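Local coordinates for N-terminal acetyltransferase-like protein (Chaetomium thermophilum, PDB 5NNP) that is probably the auxiliary, TPR-type helical-repeat subunit of an N-terminal acetyltransferase A complex, the partner on which the catalytic subunit would be held, at residues A155-G160 with I198-D203; A190-N195 with K216-R221; G202-A207 with A229-K234. One frame throughout, in Å; residues are numbered along the deposited sequence.

Overall arrangement
The three contacts belong to one TPR-like helical array, their centres about 15 to 16 Å apart. Helix 185-200 carries one side of both interaction 1 and interaction 2. Interaction 1 and interaction 3 share Gly202 and Asp203, the turn into helix 204-214. Polar bonds tie the contacts together: His157 ND1 of interaction 1 lies 2.6 Å from Tyr193 OH of interaction 2, while Asn195 of interaction 2 bonds interaction 3 twice, OD1 to Tyr231 OH and ND2 to Ala207 O, each at 2.8 Å. A bound glycerol, probably from the crystallisation liquor, lies about 3 Å from the side chain of His157. Interaction 2 alone has another protein chain within reach, placing its loop at a subunit interface.

Interaction 1. Residues A155-G160 with I198-D203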
loop_
_atom_site.group_PDB
_atom_site.type_symbol
_atom_site.label_atom_id
_atom_site.label_comp_id
_atom_site.label_asym_id
_atom_site.label_seq_id
_atom_site.Cartn_x
_atom_site.Cartn_y
_atom_site.Cartn_z
ATOM N N ALA A 155 -5.333 13.539 17.798
ATOM C CA ALA A 155 -6.619 14.032 17.305
ATOM C C ALA A 155 -6.504 15.475 16.848
ATOM O O ALA A 155 -7.033 15.851 15.790
ATOM C CB ALA A 155 -7.678 13.912 18.361
ATOM N N TYR A 156 -5.815 16.287 17.649
ATOM C CA TYR A 156 -5.589 17.683 17.287
ATOM C C TYR A 156 -4.766 17.784 16.005
ATOM O O TYR A 156 -5.093 18.549 15.100
ATOM C CB TYR A 156 -4.867 18.423 18.410
ATOM C CG TYR A 156 -5.757 18.973 19.491
ATOM C CD1 TYR A 156 -6.937 19.635 19.185
ATOM C CD2 TYR A 156 -5.400 18.857 20.824
ATOM C CE1 TYR A 156 -7.744 20.161 20.197
ATOM C CE2 TYR A 156 -6.189 19.357 21.822
ATOM C CZ TYR A 156 -7.355 20.007 21.515
ATOM O OH TYR A 156 -8.118 20.489 22.547
ATOM N N HIS A 157 -3.694 16.998 15.956
ATOM C CA HIS A 157 -2.783 16.922 14.817
ATOM C C HIS A 157 -3.496 16.574 13.511
ATOM O O HIS A 157 -3.327 17.257 12.495
ATOM C CB HIS A 157 -1.698 15.887 15.115
ATOM C CG HIS A 157 -0.587 15.875 14.116
ATOM N ND1 HIS A 157 0.326 14.846 14.041
ATOM C CD2 HIS A 157 -0.249 16.755 13.148
ATOM C CE1 HIS A 157 1.183 15.096 13.064
ATOM N NE2 HIS A 157 0.858 16.244 12.506
ATOM N N LEU A 158 -4.303 15.517 13.542
ATOM C CA LEU A 158 -5.010 15.081 12.347
ATOM C C LEU A 158 -6.102 16.080 11.982
ATOM O O LEU A 158 -6.522 16.135 10.824
ATOM C CB LEU A 158 -5.608 13.688 12.542
ATOM C CG LEU A 158 -4.607 12.533 12.715
ATOM C CD1 LEU A 158 -5.341 11.193 12.867
ATOM C CD2 LEU A 158 -3.621 12.494 11.545
ATOM N N GLU A 159 -6.562 16.855 12.969
ATOM C CA GLU A 159 -7.592 17.868 12.742
ATOM C C GLU A 159 -7.017 19.088 12.058
ATOM O O GLU A 159 -7.763 19.930 11.575
ATOM C CB GLU A 159 -8.257 18.308 14.066
ATOM C CG GLU A 159 -9.398 19.329 13.895
ATOM C CD GLU A 159 -9.934 19.897 15.218
ATOM O OE1 GLU A 159 -11.164 20.113 15.334
ATOM O OE2 GLU A 159 -9.133 20.160 16.139
ATOM N N GLY A 160 -5.694 19.210 12.053
ATOM C CA GLY A 160 -5.051 20.402 11.511
ATOM C C GLY A 160 -4.624 21.418 12.564
ATOM O O GLY A 160 -4.018 22.428 12.236
ATOM N N ILE A 198 6.632 20.049 15.118
ATOM C CA ILE A 198 7.291 21.340 15.002
ATOM C C ILE A 198 7.689 21.655 13.555
ATOM O O ILE A 198 7.521 22.769 13.089
ATOM C CB ILE A 198 8.543 21.407 15.891
ATOM C CG1 ILE A 198 8.152 21.241 17.364
ATOM C CG2 ILE A 198 9.287 22.727 15.666
ATOM C CD1 ILE A 198 9.329 21.236 18.349
ATOM N N ALA A 199 8.204 20.670 12.834
ATOM C CA ALA A 199 8.637 20.913 11.468
ATOM C C ALA A 199 7.423 21.130 10.568
ATOM O O ALA A 199 7.408 22.040 9.743
ATOM C CB ALA A 199 9.499 19.766 10.965
ATOM N N GLU A 200 6.392 20.311 10.747
ATOM C CA GLU A 200 5.170 20.506 9.972
ATOM C C GLU A 200 4.573 21.906 10.209
ATOM O O GLU A 200 3.922 22.453 9.325
ATOM C CB GLU A 200 4.136 19.423 10.290
ATOM C CG GLU A 200 4.487 18.063 9.715
ATOM C CD GLU A 200 3.323 17.094 9.735
ATOM O OE1 GLU A 200 3.563 15.883 9.484
ATOM O OE2 GLU A 200 2.182 17.546 10.000
ATOM N N ARG A 201 4.811 22.490 11.384
ATOM C CA ARG A 201 4.382 23.862 11.611
ATOM C C ARG A 201 5.266 24.811 10.805
ATOM O O ARG A 201 4.931 25.982 10.651
ATOM C CB ARG A 201 4.403 24.225 13.100
ATOM C CG ARG A 201 3.478 23.341 13.919
ATOM C CD ARG A 201 3.441 23.752 15.370
ATOM N NE ARG A 201 2.996 25.130 15.509
ATOM C CZ ARG A 201 3.080 25.833 16.629
ATOM N NH1 ARG A 201 3.612 25.284 17.718
ATOM N NH2 ARG A 201 2.647 27.085 16.653
ATOM N N GLY A 202 6.381 24.303 10.276
ATOM C CA GLY A 202 7.199 25.066 9.343
ATOM C C GLY A 202 8.366 25.765 10.002
ATOM O O GLY A 202 9.028 26.599 9.392
ATOM N N ASP A 203 8.612 25.416 11.260
ATOM C CA ASP A 203 9.679 26.019 12.048
ATOM C C ASP A 203 10.929 25.142 12.032
ATOM O O ASP A 203 11.257 24.495 13.024
ATOM C CB ASP A 203 9.206 26.229 13.478
ATOM C CG ASP A 203 9.868 27.412 14.144
ATOM O OD1 ASP A 203 9.205 28.042 14.996
ATOM O OD2 ASP A 203 11.041 27.706 13.823
#
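His157 and Glu200 reach across from the last turns of two helices; their CA atoms, the nearest between 155-160 and 198-203, are 10.0 Å apart. In 198-203, Ile198 packs on Ala207 and His210 of helix 204-214. Glu200 makes the contact: its chain runs extended beyond CG and brings OE2 to 3.1 Å from NE2 of His157. The bond is nearly straight at the hydrogen (174°) and leaves the imidazole edge in the ring plane, yet it meets OE2 from above the carboxylate plane, the two planes being turned 50° apart. On the histidine side, CG stands anti to the backbone N (chi1 -171°), which swings the ring out across the gap between the helices. Both ring nitrogens are engaged, because ND1 pairs with Tyr193 OH, and this fixes the ring's rotation; OE1 of Glu200 forms a salt bridge with Arg545 of helix 537-547, whose positive charge would probably favour the ionised carboxylate. The contact thus links two helices of the TPR-like array, 146-159 and 185-200. Next along the chain, Arg201 turns to Glu166 of helix 162-175 in a salt bridge. Gly202 then closes helix 185-200 at positive phi in a Schellman motif, as Gly160 does for helix 146-159. Asp203 follows as the N-cap of helix 204-214.

Interaction 2. Residues A190-N195 with K216-R221; sequences ALLYKN and KHCLDR
Leu192 and Cys218 bring the two backbones closest, their CA atoms 7.7 Å apart, where a middle turn of helix 185-200 faces the irregular loop leading into helix 221-234. The side chains meet as a small apolar patch, a helix of the TPR-like array packing on an inter-helix loop. Leu192 straddles the loop with its two methyl branches: CD2 lies 3.9 Å from Cys218 SG, while CD1 lies 3.7 Å from the CB of Asp220, so one leucine spans two loop residues. Leu192 CG is also 4.0 Å from Cys218 SG. Cys218 carries SG beside its backbone N (chi1 -65°), which directs the sulfur into the helix surface, where the CB of Leu191 adds a looser contact at 4.2 Å. All four residues are buried.

Asp220, the centre of an inverse gamma turn, offers only its methylene to this patch; its carboxylate turns to polar partners, with OD2 in a salt bridge to Arg538 and OD1 in a weak bond to Ala223 N as the N-cap of helix 221-234. Within the loop, Arg221 NH1 donates to Lys216 O at 3.0 Å and more weakly to Cys218 O. Another protein chain lies against this part of the loop, pairing with Lys216 through an acidic side chain and bonding to Leu219 O. Within the chain, Leu192 continues onto Ala223 and Val224 of helix 221-234 and onto Arg538 of helix 537-547, while Leu191 borders Glu173 of helix 162-175.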
loop_
_atom_site.group_PDB
_atom_site.type_symbol
_atom_site.label_atom_id
_atom_site.label_comp_id
_atom_site.label_asym_id
_atom_site.label_seq_id
_atom_site.Cartn_x
_atom_site.Cartn_y
_atom_site.Cartn_z
ATOM N N ALA A 190 7.626 9.512 21.520
ATOM C CA ALA A 190 6.856 10.715 21.789
ATOM C C ALA A 190 7.664 11.968 21.472
ATOM O O ALA A 190 7.109 12.951 20.994
ATOM C CB ALA A 190 6.382 10.744 23.227
ATOM N N LEU A 191 8.969 11.936 21.745
ATOM C CA LEU A 191 9.844 13.059 21.410
ATOM C C LEU A 191 9.935 13.258 19.889
ATOM O O LEU A 191 9.836 14.383 19.395
ATOM C CB LEU A 191 11.231 12.849 21.997
ATOM C CG LEU A 191 11.356 12.974 23.519
ATOM C CD1 LEU A 191 12.644 12.345 24.000
ATOM C CD2 LEU A 191 11.272 14.428 23.979
ATOM N N LEU A 192 10.089 12.172 19.136
ATOM C CA LEU A 192 10.214 12.324 17.701
ATOM C C LEU A 192 8.900 12.805 17.076
ATOM O O LEU A 192 8.899 13.631 16.161
ATOM C CB LEU A 192 10.662 11.014 17.066
ATOM C CG LEU A 192 12.078 10.528 17.400
ATOM C CD1 LEU A 192 12.335 9.168 16.746
ATOM C CD2 LEU A 192 13.160 11.535 16.984
ATOM N N TYR A 193 7.784 12.299 17.576
ATOM C CA TYR A 193 6.479 12.721 17.068
ATOM C C TYR A 193 6.289 14.236 17.216
ATOM O O TYR A 193 5.934 14.923 16.245
ATOM C CB TYR A 193 5.354 11.955 17.773
ATOM C CG TYR A 193 3.954 12.359 17.349
ATOM C CD1 TYR A 193 3.586 12.378 16.013
ATOM C CD2 TYR A 193 2.991 12.703 18.297
ATOM C CE1 TYR A 193 2.298 12.749 15.624
ATOM C CE2 TYR A 193 1.703 13.066 17.923
ATOM C CZ TYR A 193 1.362 13.090 16.587
ATOM O OH TYR A 193 0.083 13.456 16.226
ATOM N N LYS A 194 6.554 14.754 18.418
ATOM C CA LYS A 194 6.546 16.201 18.667
ATOM C C LYS A 194 7.502 16.930 17.722
ATOM O O LYS A 194 7.161 17.989 17.185
ATOM C CB LYS A 194 6.912 16.515 20.123
ATOM C CG LYS A 194 7.094 18.039 20.429
ATOM C CD LYS A 194 7.598 18.303 21.868
ATOM C CE LYS A 194 7.745 19.766 22.174
ATOM N NZ LYS A 194 8.346 20.036 23.533
ATOM N N ASN A 195 8.698 16.375 17.518
ATOM C CA ASN A 195 9.645 16.986 16.591
ATOM C C ASN A 195 9.054 17.102 15.182
ATOM O O ASN A 195 9.147 18.159 14.563
ATOM C CB ASN A 195 10.974 16.217 16.537
ATOM C CG ASN A 195 12.066 16.986 15.770
ATOM O OD1 ASN A 195 12.224 16.815 14.557
ATOM N ND2 ASN A 195 12.810 17.856 16.482
ATOM N N LYS A 216 18.358 13.761 20.942
ATOM C CA LYS A 216 19.698 13.326 20.574
ATOM C C LYS A 216 19.887 11.820 20.692
ATOM O O LYS A 216 20.485 11.188 19.820
ATOM C CB LYS A 216 20.725 14.047 21.440
ATOM C CG LYS A 216 22.147 13.737 21.078
ATOM C CD LYS A 216 23.117 14.497 21.948
ATOM C CE LYS A 216 24.532 14.242 21.461
ATOM N NZ LYS A 216 25.555 14.773 22.394
ATOM N N HIS A 217 19.353 11.248 21.763
ATOM C CA HIS A 217 19.578 9.849 22.067
ATOM C C HIS A 217 18.368 8.958 21.813
ATOM O O HIS A 217 18.294 7.869 22.366
ATOM C CB HIS A 217 20.011 9.706 23.530
ATOM C CG HIS A 217 21.182 10.560 23.900
ATOM N ND1 HIS A 217 22.468 10.285 23.487
ATOM C CD2 HIS A 217 21.260 11.687 24.646
ATOM C CE1 HIS A 217 23.289 11.205 23.960
ATOM N NE2 HIS A 217 22.581 12.067 24.668
ATOM N N CYS A 218 17.416 9.407 20.998
ATOM C CA CYS A 218 16.259 8.571 20.671
ATOM C C CYS A 218 16.695 7.254 20.026
ATOM O O CYS A 218 17.749 7.180 19.404
ATOM C CB CYS A 218 15.293 9.316 19.753
ATOM S SG CYS A 218 14.540 10.769 20.533
ATOM N N LEU A 219 15.882 6.216 20.194
ATOM C CA LEU A 219 16.246 4.862 19.789
ATOM C C LEU A 219 16.116 4.653 18.280
ATOM O O LEU A 219 16.833 3.852 17.688
ATOM C CB LEU A 219 15.389 3.846 20.545
ATOM C CG LEU A 219 15.559 3.949 22.070
ATOM C CD1 LEU A 219 14.656 2.992 22.814
ATOM C CD2 LEU A 219 16.981 3.722 22.467
ATOM N N ASP A 220 15.196 5.379 17.659
ATOM C CA ASP A 220 15.040 5.322 16.221
ATOM C C ASP A 220 16.181 6.102 15.566
ATOM O O ASP A 220 16.034 7.281 15.246
ATOM C CB ASP A 220 13.669 5.880 15.820
ATOM C CG ASP A 220 13.345 5.653 14.348
ATOM O OD1 ASP A 220 14.262 5.298 13.580
ATOM O OD2 ASP A 220 12.173 5.841 13.955
ATOM N N ARG A 221 17.316 5.438 15.368
ATOM C CA ARG A 221 18.545 6.119 14.960
ATOM C C ARG A 221 18.471 6.727 13.553
ATOM O O ARG A 221 18.932 7.852 13.327
ATOM C CB ARG A 221 19.734 5.157 15.047
ATOM C CG ARG A 221 20.173 4.801 16.479
ATOM C CD ARG A 221 20.399 6.017 17.371
ATOM N NE ARG A 221 21.351 6.988 16.828
ATOM C CZ ARG A 221 21.382 8.277 17.179
ATOM N NH1 ARG A 221 20.507 8.750 18.073
ATOM N NH2 ARG A 221 22.279 9.098 16.631
#

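Interaction 3. Residues G202-A207 with A229-K234; sequences GDIERA and ASYLSK
Packing between consecutive helices of the TPR-like array brings the first turn of helix 204-214 against the end of helix 221-234, with Ile204 and Ala207 meeting the ring of Tyr231. Ile204 applies its CG2 methyl, which is 3.8 Å from Tyr231 CD1 and 3.9 Å from Tyr231 CB, and this branch is the one that stands opposite the isoleucine's backbone N. Ile204 CG2 also grazes Lys234 CB at 4.3 Å. One turn farther along, Ala207 CB sits 3.7 Å from Tyr231 CZ, with both methyls approaching the ring obliquely. The phenol is placed between the helices by a chi1 of -64°, with CG beside the backbone N, and its hydroxyl bonds to OD1 of Asn195. That asparagine also donates through ND2 to Ala207 O, so it joins helix 185-200 to both partners of the contact.

This arrangement follows the tight turn at Gly202. Asp203 then N-caps helix 204-214, its OD2 taking a weak bond from Arg206 N and its OD1 a salt bridge from Arg206 NH1 (3.1 Å). A leucine in place of Tyr231 would probably leave Asn195 OD1 without its hydroxyl partner and Ala207 CB with less to pack against. Leu235, just past the helix, touches Ile204 as well.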
loop_
_atom_site.group_PDB
_atom_site.type_symbol
_atom_site.label_atom_id
_atom_site.label_comp_id
_atom_site.label_asym_id
_atom_site.label_seq_id
_atom_site.Cartn_x
_atom_site.Cartn_y
_atom_site.Cartn_z
ATOM N N GLY A 202 6.381 24.303 10.276
ATOM C CA GLY A 202 7.199 25.066 9.343
ATOM C C GLY A 202 8.366 25.765 10.002
ATOM O O GLY A 202 9.028 26.599 9.392
ATOM N N ASP A 203 8.612 25.416 11.260
ATOM C CA ASP A 203 9.679 26.019 12.048
ATOM C C ASP A 203 10.929 25.142 12.032
ATOM O O ASP A 203 11.257 24.495 13.024
ATOM C CB ASP A 203 9.206 26.229 13.478
ATOM C CG ASP A 203 9.868 27.412 14.144
ATOM O OD1 ASP A 203 9.205 28.042 14.996
ATOM O OD2 ASP A 203 11.041 27.706 13.823
ATOM N N ILE A 204 11.620 25.113 10.898
ATOM C CA ILE A 204 12.751 24.215 10.734
ATOM C C ILE A 204 13.884 24.588 11.685
ATOM O O ILE A 204 14.603 23.734 12.190
ATOM C CB ILE A 204 13.260 24.218 9.282
ATOM C CG1 ILE A 204 12.131 23.799 8.335
ATOM C CG2 ILE A 204 14.447 23.288 9.137
ATOM C CD1 ILE A 204 11.489 22.491 8.708
ATOM N N GLU A 205 14.033 25.874 11.933
ATOM C CA GLU A 205 15.023 26.341 12.887
ATOM C C GLU A 205 14.794 25.718 14.270
ATOM O O GLU A 205 15.721 25.251 14.923
ATOM C CB GLU A 205 14.972 27.864 12.972
ATOM C CG GLU A 205 15.904 28.469 13.995
ATOM C CD GLU A 205 17.344 28.423 13.548
ATOM O OE1 GLU A 205 17.572 28.472 12.323
ATOM O OE2 GLU A 205 18.240 28.336 14.416
ATOM N N ARG A 206 13.547 25.713 14.714
ATOM C CA ARG A 206 13.242 25.243 16.053
ATOM C C ARG A 206 13.300 23.728 16.146
ATOM O O ARG A 206 13.702 23.176 17.174
ATOM C CB ARG A 206 11.867 25.735 16.480
ATOM C CG ARG A 206 11.693 25.824 17.973
ATOM C CD ARG A 206 10.382 26.469 18.297
ATOM N NE ARG A 206 9.365 25.497 18.687
ATOM C CZ ARG A 206 8.202 25.351 18.067
ATOM N NH1 ARG A 206 7.901 26.104 17.012
ATOM N NH2 ARG A 206 7.337 24.462 18.510
ATOM N N ALA A 207 12.893 23.059 15.075
ATOM C CA ALA A 207 12.889 21.607 15.044
ATOM C C ALA A 207 14.308 21.037 15.135
ATOM O O ALA A 207 14.526 19.992 15.763
ATOM C CB ALA A 207 12.184 21.104 13.783
ATOM N N ALA A 229 19.794 15.721 8.765
ATOM C CA ALA A 229 20.317 16.109 7.456
ATOM C C ALA A 229 19.325 16.988 6.716
ATOM O O ALA A 229 19.694 18.013 6.144
ATOM C CB ALA A 229 20.662 14.880 6.616
ATOM N N SER A 230 18.066 16.576 6.739
ATOM C CA SER A 230 17.000 17.328 6.105
ATOM C C SER A 230 16.937 18.780 6.594
ATOM O O SER A 230 16.834 19.707 5.788
ATOM C CB SER A 230 15.662 16.633 6.342
ATOM O OG SER A 230 14.614 17.352 5.727
ATOM N N TYR A 231 17.014 18.979 7.905
ATOM C CA TYR A 231 16.903 20.321 8.482
ATOM C C TYR A 231 18.118 21.171 8.158
ATOM O O TYR A 231 17.995 22.347 7.794
ATOM C CB TYR A 231 16.751 20.254 9.997
ATOM C CG TYR A 231 15.496 19.596 10.503
ATOM C CD1 TYR A 231 14.340 19.576 9.740
ATOM C CD2 TYR A 231 15.464 19.011 11.764
ATOM C CE1 TYR A 231 13.187 18.988 10.217
ATOM C CE2 TYR A 231 14.318 18.419 12.248
ATOM C CZ TYR A 231 13.180 18.411 11.475
ATOM O OH TYR A 231 12.037 17.819 11.962
ATOM N N LEU A 232 19.301 20.589 8.339
ATOM C CA LEU A 232 20.527 21.310 8.032
ATOM C C LEU A 232 20.523 21.772 6.579
ATOM O O LEU A 232 20.900 22.907 6.288
ATOM C CB LEU A 232 21.759 20.450 8.300
ATOM C CG LEU A 232 22.143 20.191 9.754
ATOM C CD1 LEU A 232 23.335 19.247 9.824
ATOM C CD2 LEU A 232 22.448 21.490 10.493
ATOM N N SER A 233 20.081 20.903 5.668
ATOM C CA SER A 233 20.106 21.255 4.251
ATOM C C SER A 233 19.138 22.401 3.973
ATOM O O SER A 233 19.500 23.366 3.303
ATOM C CB SER A 233 19.794 20.050 3.361
ATOM O OG SER A 233 18.559 19.453 3.692
ATOM N N LYS A 234 17.926 22.311 4.507
ATOM C CA LYS A 234 16.952 23.395 4.369
ATOM C C LYS A 234 17.412 24.711 4.986
ATOM O O LYS A 234 16.979 25.774 4.557
ATOM C CB LYS A 234 15.617 22.992 4.992
ATOM C CG LYS A 234 14.908 21.903 4.230
ATOM C CD LYS A 234 13.622 21.544 4.913
ATOM C CE LYS A 234 12.792 20.592 4.092
ATOM N NZ LYS A 234 11.502 20.358 4.800
#